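Local atomic coordinates of putative Ribokinase II (Escherichia coli O6, PDB entry 3IQ0), a protein that probably transfers the gamma-phosphate of ATP to a sugar, as a magnesium-dependent kinase of the ribokinase-like pfkB family. Residues V163-P168 against I193-E198. Residues are numbered along the deposited sequence; the frame is centred on the assembly and turned at random.
Sequences VISFDP and IYMPSE. With ATP (adenosine-5'-triphosphate), chain G.
Phe166 and Tyr194 are neighbours on one face of the central sheet, where strands 163-167 and 193-194 run parallel. Both side chains leave with CG anti to the backbone N, which makes the rings stand off the sheet in a common direction. Their planes are inclined at 37°, and CD2 of Phe166 reaches the edge of the Tyr194 ring, 3.4 Å from CE1. Pro168 leans on the far end of the tyrosine, its CG 3.5 Å from Tyr194 OH. The same CG presses tightly against Pro196, 3.4 Å from CB of that residue, and the two proline rings cross at a slant just past the strand ends.

On the other face, Ser165 and Ile193 pair through their CB atoms, and Val163 CG1 meets Ile193 CD1 at the beginning of the strands. Met195, a selenomethionine, bends at its last torsion (chi3 -87°), folding its CE back over Ser165 to within 3.6 Å of Ser165 CB. Three backbone bonds hold this register: Ile193 N to Ile164 O, Phe166 N to Ile193 O at 2.8 Å, and Met195 N to Phe166 O. The last two grip Phe166 through both its N and its O, reaching the residues on either side of Tyr194, and make the Phe166-Tyr194 bridge.

Lys228 ties the ends of the segments together, with a salt bridge to Asp167 OD2 and a hydrogen bond to Met195 O; it also binds ATP, whose pocket includes Ser197. The strands form a beta-alpha-beta unit with helix 178-189, part of the Rossmann-like core of the ribokinase fold. Strand 131-137 flanks 163-167, strand 224-228 flanks 193-194, Phe217 meets Tyr194 edge-to-face, and helix 258-271 packs on Ser165, Ile193 and Met195 through Trp266 and Ile267.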
ATOM      1  N   VAL B 163       4.794  28.462  20.019  1.00 27.36           N
ATOM      2  CA  VAL B 163       4.155  27.564  20.977  1.00 27.40           C
ATOM      3  C   VAL B 163       3.995  26.162  20.398  1.00 27.12           C
ATOM      4  O   VAL B 163       3.658  25.994  19.224  1.00 29.34           O
ATOM      5  CB  VAL B 163       2.757  28.094  21.386  1.00 29.40           C
ATOM      6  CG1 VAL B 163       2.068  27.102  22.316  1.00 29.59           C
ATOM      7  CG2 VAL B 163       2.896  29.453  22.066  1.00 29.93           C
ATOM      8  N   ILE B 164       4.237  25.156  21.229  1.00 23.92           N
ATOM      9  CA  ILE B 164       4.138  23.762  20.812  1.00 22.43           C
ATOM     10  C   ILE B 164       2.911  23.082  21.440  1.00 21.89           C
ATOM     11  O   ILE B 164       2.685  23.177  22.647  1.00 20.03           O
ATOM     12  CB  ILE B 164       5.420  22.978  21.236  1.00 25.68           C
ATOM     13  CG1 ILE B 164       6.673  23.658  20.668  1.00 25.98           C
ATOM     14  CG2 ILE B 164       5.337  21.523  20.766  1.00 24.39           C
ATOM     15  CD1 ILE B 164       6.783  23.637  19.151  1.00 25.62           C
ATOM     16  N   SER B 165       2.100  22.422  20.614  1.00 20.53           N
ATOM     17  CA  SER B 165       0.934  21.692  21.105  1.00 19.41           C
ATOM     18  C   SER B 165       1.233  20.241  20.774  1.00 20.62           C
ATOM     19  O   SER B 165       1.868  19.944  19.759  1.00 18.01           O
ATOM     20  CB  SER B 165      -0.359  22.158  20.412  1.00 22.26           C
ATOM     21  OG  SER B 165      -0.242  22.106  19.004  1.00 19.74           O
ATOM     22  N   PHE B 166       0.776  19.331  21.620  1.00 20.57           N
ATOM     23  CA  PHE B 166       1.076  17.918  21.418  1.00 22.18           C
ATOM     24  C   PHE B 166      -0.107  17.021  21.739  1.00 22.35           C
ATOM     25  O   PHE B 166      -0.696  17.117  22.821  1.00 22.88           O
ATOM     26  CB  PHE B 166       2.289  17.563  22.292  1.00 23.10           C
ATOM     27  CG  PHE B 166       2.657  16.098  22.295  1.00 25.63           C
ATOM     28  CD1 PHE B 166       2.614  15.341  21.129  1.00 24.80           C
ATOM     29  CD2 PHE B 166       3.130  15.499  23.459  1.00 25.73           C
ATOM     30  CE1 PHE B 166       3.044  14.008  21.116  1.00 25.58           C
ATOM     31  CE2 PHE B 166       3.564  14.164  23.458  1.00 25.97           C
ATOM     32  CZ  PHE B 166       3.520  13.420  22.279  1.00 26.42           C
ATOM     33  N   ASP B 167      -0.452  16.159  20.784  1.00 23.46           N
ATOM     34  CA  ASP B 167      -1.553  15.217  20.926  1.00 22.81           C
ATOM     35  C   ASP B 167      -0.972  13.801  20.874  1.00 23.41           C
ATOM     36  O   ASP B 167      -0.588  13.313  19.812  1.00 22.01           O
ATOM     37  CB  ASP B 167      -2.559  15.400  19.791  1.00 25.69           C
ATOM     38  CG  ASP B 167      -3.678  14.384  19.840  1.00 28.34           C
ATOM     39  OD1 ASP B 167      -3.501  13.323  20.468  1.00 28.94           O
ATOM     40  OD2 ASP B 167      -4.734  14.641  19.232  1.00 32.83           O
ATOM     41  N   PRO B 168      -0.928  13.116  22.025  1.00 22.87           N
ATOM     42  CA  PRO B 168      -0.396  11.760  22.156  1.00 24.67           C
ATOM     43  C   PRO B 168      -1.277  10.633  21.626  1.00 25.25           C
ATOM     44  O   PRO B 168      -1.551   9.680  22.354  1.00 26.42           O
ATOM     45  CB  PRO B 168      -0.175  11.640  23.659  1.00 24.97           C
ATOM     46  CG  PRO B 168      -1.392  12.328  24.186  1.00 25.31           C
ATOM     47  CD  PRO B 168      -1.461  13.584  23.319  1.00 23.98           C
ATOM     48  N   ILE B 193       1.037  22.991  25.259  1.00 24.36           N
ATOM     49  CA  ILE B 193      -0.360  22.567  25.258  1.00 22.93           C
ATOM     50  C   ILE B 193      -0.426  21.064  25.011  1.00 22.91           C
ATOM     51  O   ILE B 193      -0.105  20.593  23.923  1.00 21.49           O
ATOM     52  CB  ILE B 193      -1.152  23.312  24.137  1.00 23.95           C
ATOM     53  CG1 ILE B 193      -1.049  24.824  24.363  1.00 23.06           C
ATOM     54  CG2 ILE B 193      -2.618  22.870  24.122  1.00 24.36           C
ATOM     55  CD1 ILE B 193      -1.692  25.650  23.265  1.00 24.71           C
ATOM     56  N   TYR B 194      -0.837  20.321  26.033  1.00 23.20           N
ATOM     57  CA  TYR B 194      -0.938  18.866  25.951  1.00 23.75           C
ATOM     58  C   TYR B 194      -2.402  18.466  25.783  1.00 23.68           C
ATOM     59  O   TYR B 194      -3.251  18.869  26.579  1.00 23.83           O
ATOM     60  CB  TYR B 194      -0.367  18.251  27.233  1.00 23.75           C
ATOM     61  CG  TYR B 194      -0.059  16.776  27.135  1.00 23.72           C
ATOM     62  CD1 TYR B 194       0.554  16.248  25.996  1.00 23.54           C
ATOM     63  CD2 TYR B 194      -0.356  15.911  28.187  1.00 23.19           C
ATOM     64  CE1 TYR B 194       0.863  14.895  25.904  1.00 26.26           C
ATOM     65  CE2 TYR B 194      -0.053  14.550  28.105  1.00 24.97           C
ATOM     66  CZ  TYR B 194       0.554  14.053  26.960  1.00 24.43           C
ATOM     67  OH  TYR B 194       0.831  12.714  26.851  1.00 25.63           O
HETATM   68  N   MSE B 195      -2.704  17.670  24.760  1.00 23.84           N
HETATM   69  CA  MSE B 195      -4.087  17.269  24.507  1.00 24.98           C
HETATM   70  C   MSE B 195      -4.314  15.755  24.421  1.00 26.87           C
HETATM   71  O   MSE B 195      -4.702  15.222  23.381  1.00 24.75           O
HETATM   72  CB  MSE B 195      -4.581  17.954  23.227  1.00 27.92           C
HETATM   73  CG  MSE B 195      -4.418  19.470  23.254  1.00 32.99           C
HETATM   74 SE   MSE B 195      -5.024  20.333  21.623  1.00 40.79          SE
HETATM   75  CE  MSE B 195      -3.420  20.202  20.625  1.00 36.13           C
ATOM     76  N   PRO B 196      -4.092  15.042  25.533  1.00 28.02           N
ATOM     77  CA  PRO B 196      -4.282  13.592  25.537  1.00 27.72           C
ATOM     78  C   PRO B 196      -5.746  13.215  25.649  1.00 28.43           C
ATOM     79  O   PRO B 196      -6.557  13.989  26.151  1.00 28.55           O
ATOM     80  CB  PRO B 196      -3.512  13.162  26.775  1.00 29.49           C
ATOM     81  CG  PRO B 196      -3.847  14.264  27.724  1.00 28.47           C
ATOM     82  CD  PRO B 196      -3.664  15.512  26.863  1.00 26.19           C
ATOM     83  N   SER B 197      -6.088  12.026  25.171  1.00 27.83           N
ATOM     84  CA  SER B 197      -7.454  11.561  25.307  1.00 29.45           C
ATOM     85  C   SER B 197      -7.487  10.903  26.684  1.00 30.02           C
ATOM     86  O   SER B 197      -6.443  10.604  27.259  1.00 29.34           O
ATOM     87  CB  SER B 197      -7.792  10.535  24.230  1.00 29.24           C
ATOM     88  OG  SER B 197      -6.952   9.405  24.319  1.00 31.42           O
ATOM     89  N   GLU B 198      -8.685  10.688  27.209  1.00 31.81           N
ATOM     90  CA  GLU B 198      -8.859  10.078  28.522  1.00 34.30           C
ATOM     91  C   GLU B 198      -7.981   8.842  28.703  1.00 34.09           C
ATOM     92  O   GLU B 198      -7.334   8.672  29.740  1.00 35.04           O
ATOM     93  CB  GLU B 198     -10.333   9.710  28.707  1.00 36.02           C
ATOM     94  CG  GLU B 198     -10.777   9.518  30.136  1.00 40.14           C
ATOM     95  CD  GLU B 198     -12.290   9.513  30.261  1.00 43.05           C
ATOM     96  OE1 GLU B 198     -12.938   8.665  29.608  1.00 47.49           O
ATOM     97  OE2 GLU B 198     -12.833  10.357  31.007  1.00 44.42           O
TER
HETATM   98  PG  ATP G 900      -8.020   9.971  18.417  1.00 50.14           P
HETATM   99  O1G ATP G 900      -8.816   9.688  17.171  1.00 52.97           O
HETATM  100  O2G ATP G 900      -7.028   8.876  18.715  1.00 52.60           O
HETATM  101  O3G ATP G 900      -7.281  11.303  18.290  1.00 52.98           O
HETATM  102  PB  ATP G 900      -9.281  10.950  20.904  1.00 39.35           P
HETATM  103  O1B ATP G 900      -9.530  10.076  22.095  1.00 43.71           O
HETATM  104  O2B ATP G 900      -8.151  11.920  20.893  1.00 41.35           O
HETATM  105  O3B ATP G 900      -9.114  10.029  19.593  1.00 46.78           O
HETATM  106  PA  ATP G 900     -12.113  11.272  21.136  1.00 40.29           P
HETATM  107  O1A ATP G 900     -12.629  10.125  20.294  1.00 42.56           O
HETATM  108  O2A ATP G 900     -12.048  11.154  22.611  1.00 39.57           O
HETATM  109  O3A ATP G 900     -10.637  11.700  20.594  1.00 39.90           O
HETATM  110  O5' ATP G 900     -12.602  12.985  20.840  1.00 39.15           O
HETATM  111  C5' ATP G 900     -12.742  14.219  20.297  1.00 38.44           C
HETATM  112  C4' ATP G 900     -13.647  15.002  21.215  1.00 38.69           C
HETATM  113  O4' ATP G 900     -14.770  14.835  20.341  1.00 37.29           O
HETATM  114  C3' ATP G 900     -14.242  14.390  22.531  1.00 38.21           C
HETATM  115  O3' ATP G 900     -13.552  14.736  23.721  1.00 38.22           O
HETATM  116  C2' ATP G 900     -15.637  14.834  22.460  1.00 37.62           C
HETATM  117  O2' ATP G 900     -15.771  16.170  22.963  1.00 35.18           O
HETATM  118  C1' ATP G 900     -16.003  14.701  21.013  1.00 37.14           C
HETATM  119  N9  ATP G 900     -16.606  13.337  20.722  1.00 35.16           N
HETATM  120  C8  ATP G 900     -15.990  12.168  20.289  1.00 35.76           C
HETATM  121  N7  ATP G 900     -16.864  11.160  20.143  1.00 35.73           N
HETATM  122  C5  ATP G 900     -18.065  11.638  20.463  1.00 34.91           C
HETATM  123  C6  ATP G 900     -19.472  11.116  20.548  1.00 35.33           C
HETATM  124  N6  ATP G 900     -19.710   9.846  20.217  1.00 35.20           N
HETATM  125  N1  ATP G 900     -20.509  11.983  20.956  1.00 35.14           N
HETATM  126  C2  ATP G 900     -20.305  13.320  21.309  1.00 34.36           C
HETATM  127  N3  ATP G 900     -19.018  13.860  21.256  1.00 33.63           N
HETATM  128  C4  ATP G 900     -17.904  13.083  20.861  1.00 34.55           C